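Long-range contact in uncharacterized protein CPE2226 (Clostridium perfringens, PDB 3O6U), which is uncharacterized but carries an FMN-binding domain and so may bind FMN, although no function has been established: residues Leu2-Glu10 and Ala21-Ile32. Residues are numbered along the deposited sequence; the frame is centred on the assembly and turned at random.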
loop_
_atom_site.group_PDB
_atom_site.type_symbol
_atom_site.label_atom_id
_atom_site.label_comp_id
_atom_site.label_asym_id
_atom_site.label_seq_id
_atom_site.Cartn_x
_atom_site.Cartn_y
_atom_site.Cartn_z
ATOM N N LEU A 2 -5.972 -18.345 0.008
ATOM C CA LEU A 2 -4.712 -17.667 -0.225
ATOM C C LEU A 2 -3.519 -18.640 -0.223
ATOM O O LEU A 2 -3.258 -19.319 0.771
ATOM C CB LEU A 2 -4.501 -16.572 0.843
ATOM C CG LEU A 2 -4.929 -15.121 0.507
ATOM C CD1 LEU A 2 -6.177 -15.076 -0.356
ATOM C CD2 LEU A 2 -5.128 -14.330 1.800
ATOM N N LYS A 3 -2.841 -18.749 -1.361
ATOM C CA LYS A 3 -1.626 -19.561 -1.437
ATOM C C LYS A 3 -0.516 -18.814 -0.655
ATOM O O LYS A 3 -0.331 -17.594 -0.788
ATOM C CB LYS A 3 -1.152 -19.720 -2.888
ATOM C CG LYS A 3 -2.208 -20.195 -3.871
ATOM C CD LYS A 3 -2.645 -21.616 -3.589
ATOM C CE LYS A 3 -3.743 -22.051 -4.545
ATOM N NZ LYS A 3 -3.211 -22.322 -5.914
ATOM N N ASP A 4 0.208 -19.554 0.166
ATOM C CA ASP A 4 1.300 -18.989 0.940
ATOM C C ASP A 4 2.396 -18.444 0.021
ATOM O O ASP A 4 2.554 -18.880 -1.121
ATOM C CB ASP A 4 1.895 -20.066 1.859
ATOM C CG ASP A 4 1.007 -20.382 3.046
ATOM O OD1 ASP A 4 -0.175 -19.958 3.068
ATOM O OD2 ASP A 4 1.499 -21.058 3.968
ATOM N N GLY A 5 3.138 -17.471 0.523
ATOM C CA GLY A 5 4.236 -16.920 -0.244
ATOM C C GLY A 5 4.328 -15.430 -0.061
ATOM O O GLY A 5 3.656 -14.863 0.804
ATOM N N ASP A 6 5.177 -14.804 -0.864
ATOM C CA ASP A 6 5.318 -13.355 -0.835
ATOM C C ASP A 6 4.750 -12.797 -2.135
ATOM O O ASP A 6 5.019 -13.326 -3.205
ATOM C CB ASP A 6 6.789 -12.931 -0.695
ATOM C CG ASP A 6 7.378 -13.299 0.661
ATOM O OD1 ASP A 6 8.289 -14.147 0.731
ATOM O OD2 ASP A 6 6.929 -12.742 1.677
ATOM N N TYR A 7 3.940 -11.747 -2.033
ATOM C CA TYR A 7 3.386 -11.112 -3.223
ATOM C C TYR A 7 3.596 -9.607 -3.127
ATOM O O TYR A 7 3.461 -8.997 -2.072
ATOM C CB TYR A 7 1.900 -11.462 -3.405
ATOM C CG TYR A 7 1.628 -12.939 -3.285
ATOM C CD1 TYR A 7 1.551 -13.760 -4.398
ATOM C CD2 TYR A 7 1.484 -13.516 -2.037
ATOM C CE1 TYR A 7 1.326 -15.123 -4.258
ATOM C CE2 TYR A 7 1.265 -14.858 -1.885
ATOM C CZ TYR A 7 1.189 -15.666 -2.991
ATOM O OH TYR A 7 0.983 -17.013 -2.807
ATOM N N THR A 8 3.963 -9.037 -4.262
ATOM C CA THR A 8 4.247 -7.630 -4.373
ATOM C C THR A 8 3.525 -7.038 -5.565
ATOM O O THR A 8 3.525 -7.598 -6.667
ATOM C CB THR A 8 5.767 -7.400 -4.575
ATOM O OG1 THR A 8 6.456 -7.676 -3.351
ATOM C CG2 THR A 8 6.066 -5.947 -5.027
ATOM N N VAL A 9 2.888 -5.905 -5.335
ATOM C CA VAL A 9 2.245 -5.199 -6.415
ATOM C C VAL A 9 2.728 -3.748 -6.341
ATOM O O VAL A 9 3.058 -3.246 -5.269
ATOM C CB VAL A 9 0.717 -5.313 -6.313
ATOM C CG1 VAL A 9 0.179 -4.411 -5.244
ATOM C CG2 VAL A 9 0.117 -5.015 -7.617
ATOM N N GLU A 10 2.771 -3.089 -7.492
ATOM C CA GLU A 10 3.249 -1.724 -7.600
ATOM C C GLU A 10 2.503 -0.954 -8.675
ATOM O O GLU A 10 2.102 -1.542 -9.672
ATOM C CB GLU A 10 4.725 -1.758 -7.964
ATOM C CG GLU A 10 5.296 -0.417 -8.315
ATOM C CD GLU A 10 6.794 -0.479 -8.478
ATOM O OE1 GLU A 10 7.445 -1.083 -7.597
ATOM O OE2 GLU A 10 7.318 0.074 -9.473
ATOM N N ALA A 21 3.527 3.709 -5.718
ATOM C CA ALA A 21 3.198 2.992 -4.490
ATOM C C ALA A 21 3.353 1.469 -4.650
ATOM O O ALA A 21 3.015 0.864 -5.680
ATOM C CB ALA A 21 1.821 3.374 -3.971
ATOM N N LYS A 22 3.854 0.880 -3.575
ATOM C CA LYS A 22 4.182 -0.521 -3.506
ATOM C C LYS A 22 3.507 -1.194 -2.322
ATOM O O LYS A 22 3.501 -0.649 -1.220
ATOM C CB LYS A 22 5.705 -0.611 -3.324
ATOM C CG LYS A 22 6.347 -1.816 -3.927
ATOM C CD LYS A 22 7.789 -1.918 -3.504
ATOM C CE LYS A 22 8.310 -3.320 -3.759
ATOM N NZ LYS A 22 9.733 -3.319 -4.191
ATOM N N LEU A 23 2.915 -2.355 -2.561
ATOM C CA LEU A 23 2.344 -3.127 -1.476
ATOM C C LEU A 23 2.915 -4.543 -1.496
ATOM O O LEU A 23 2.845 -5.235 -2.520
ATOM C CB LEU A 23 0.818 -3.213 -1.579
ATOM C CG LEU A 23 0.118 -4.168 -0.597
ATOM C CD1 LEU A 23 0.459 -3.802 0.850
ATOM C CD2 LEU A 23 -1.394 -4.111 -0.834
ATOM N N SER A 24 3.517 -4.952 -0.379
ATOM C CA SER A 24 3.991 -6.319 -0.262
ATOM C C SER A 24 3.242 -7.015 0.856
ATOM O O SER A 24 2.887 -6.396 1.862
ATOM C CB SER A 24 5.484 -6.409 0.064
ATOM O OG SER A 24 6.241 -6.337 -1.118
ATOM N N ILE A 25 2.975 -8.300 0.653
ATOM C CA ILE A 25 2.371 -9.077 1.704
ATOM C C ILE A 25 3.045 -10.439 1.822
ATOM O O ILE A 25 3.763 -10.897 0.922
ATOM C CB ILE A 25 0.818 -9.294 1.525
ATOM C CG1 ILE A 25 0.498 -10.008 0.207
ATOM C CG2 ILE A 25 0.095 -7.956 1.634
ATOM C CD1 ILE A 25 -0.916 -10.580 0.181
ATOM N N LYS A 26 2.877 -11.038 2.988
ATOM C CA LYS A 26 3.367 -12.385 3.186
ATOM C C LYS A 26 2.120 -13.153 3.664
ATOM O O LYS A 26 1.343 -12.682 4.501
ATOM C CB LYS A 26 4.526 -12.447 4.200
ATOM C CG LYS A 26 5.106 -13.849 4.420
ATOM C CD LYS A 26 6.260 -13.855 5.448
ATOM C CE LYS A 26 7.514 -13.160 4.928
ATOM N NZ LYS A 26 8.144 -13.882 3.784
ATOM N N VAL A 27 1.911 -14.316 3.064
ATOM C CA VAL A 27 0.770 -15.151 3.398
ATOM C C VAL A 27 1.315 -16.456 3.959
ATOM O O VAL A 27 2.128 -17.129 3.324
ATOM C CB VAL A 27 -0.107 -15.448 2.134
ATOM C CG1 VAL A 27 -1.305 -16.302 2.533
ATOM C CG2 VAL A 27 -0.568 -14.134 1.451
ATOM N N SER A 28 0.870 -16.817 5.150
ATOM C CA SER A 28 1.346 -18.036 5.795
ATOM C C SER A 28 0.193 -18.796 6.391
ATOM O O SER A 28 -0.493 -18.285 7.267
ATOM C CB SER A 28 2.335 -17.704 6.912
ATOM O OG SER A 28 2.729 -18.883 7.597
ATOM N N ASP A 29 0.006 -20.030 5.942
ATOM C CA ASP A 29 -1.093 -20.855 6.421
ATOM C C ASP A 29 -2.367 -20.141 5.999
ATOM O O ASP A 29 -3.306 -20.001 6.789
ATOM C CB ASP A 29 -1.064 -21.001 7.946
ATOM C CG ASP A 29 -1.674 -22.320 8.420
ATOM O OD1 ASP A 29 -1.193 -23.394 7.983
ATOM O OD2 ASP A 29 -2.623 -22.285 9.236
ATOM N N GLY A 30 -2.354 -19.671 4.747
ATOM C CA GLY A 30 -3.485 -18.978 4.151
ATOM C C GLY A 30 -3.837 -17.653 4.792
ATOM O O GLY A 30 -4.945 -17.143 4.613
ATOM N N LYS A 31 -2.908 -17.061 5.523
ATOM C CA LYS A 31 -3.243 -15.811 6.176
ATOM C C LYS A 31 -2.275 -14.669 5.896
ATOM O O LYS A 31 -1.058 -14.887 5.871
ATOM C CB LYS A 31 -3.353 -16.054 7.696
ATOM C CG LYS A 31 -4.508 -16.982 8.075
ATOM C CD LYS A 31 -4.688 -17.100 9.590
ATOM C CE LYS A 31 -5.429 -18.389 9.973
ATOM N NZ LYS A 31 -5.293 -18.756 11.430
ATOM N N ILE A 32 -2.808 -13.465 5.632
ATOM C CA ILE A 32 -1.926 -12.291 5.444
ATOM C C ILE A 32 -1.291 -12.108 6.817
ATOM O O ILE A 32 -1.965 -11.847 7.818
ATOM C CB ILE A 32 -2.628 -10.977 5.087
ATOM C CG1 ILE A 32 -3.402 -11.092 3.775
ATOM C CG2 ILE A 32 -1.549 -9.916 4.905
ATOM C CD1 ILE A 32 -4.326 -9.902 3.530
#
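Lys26 leaves the backbone with CG anti to N (chi1 -179°), then bends at its last two torsions, which brings NZ to the carboxylate of Asp6. Asp6 has CG beside its own N (chi1 -68°), and the two side chains run side by side. Lys26 NZ meets the syn lone pair of Asp6 OD2 at 2.7 Å in a salt bridge; its bond to OD1 is weak. On the same face, Thr8 OG1 and Ser24 OG share a hydrogen bond of 2.6 Å. The methyl CG2 of Thr8 packs on Lys22 CE at 3.7 Å. These pairs decorate one face of an antiparallel beta hairpin, strands 5-11 and 19-27, at the middle of a mixed sheet. Reciprocal backbone bonds join Gly5 with Val27, Tyr7 with Ile25 and Val9 with Leu23. The side chains of Tyr7, Val9 and Ile25 lie on the other face, covered by helices 66-80 and 92-111. There Val27 CG2 approaches Tyr7 CE2 obliquely at 3.9 Å, and Val27 CG1 packs on Leu2 CB at 3.6 Å. Just before strand 5-11, the Asp4 carboxylate grips the turn that follows strand 19-27. Asp4 OD1 takes Gly30 N through its syn lone pair at 2.8 Å, while Asp29 N reaches Asp4 OD2 at 2.7 Å, 29° out of the carboxylate plane.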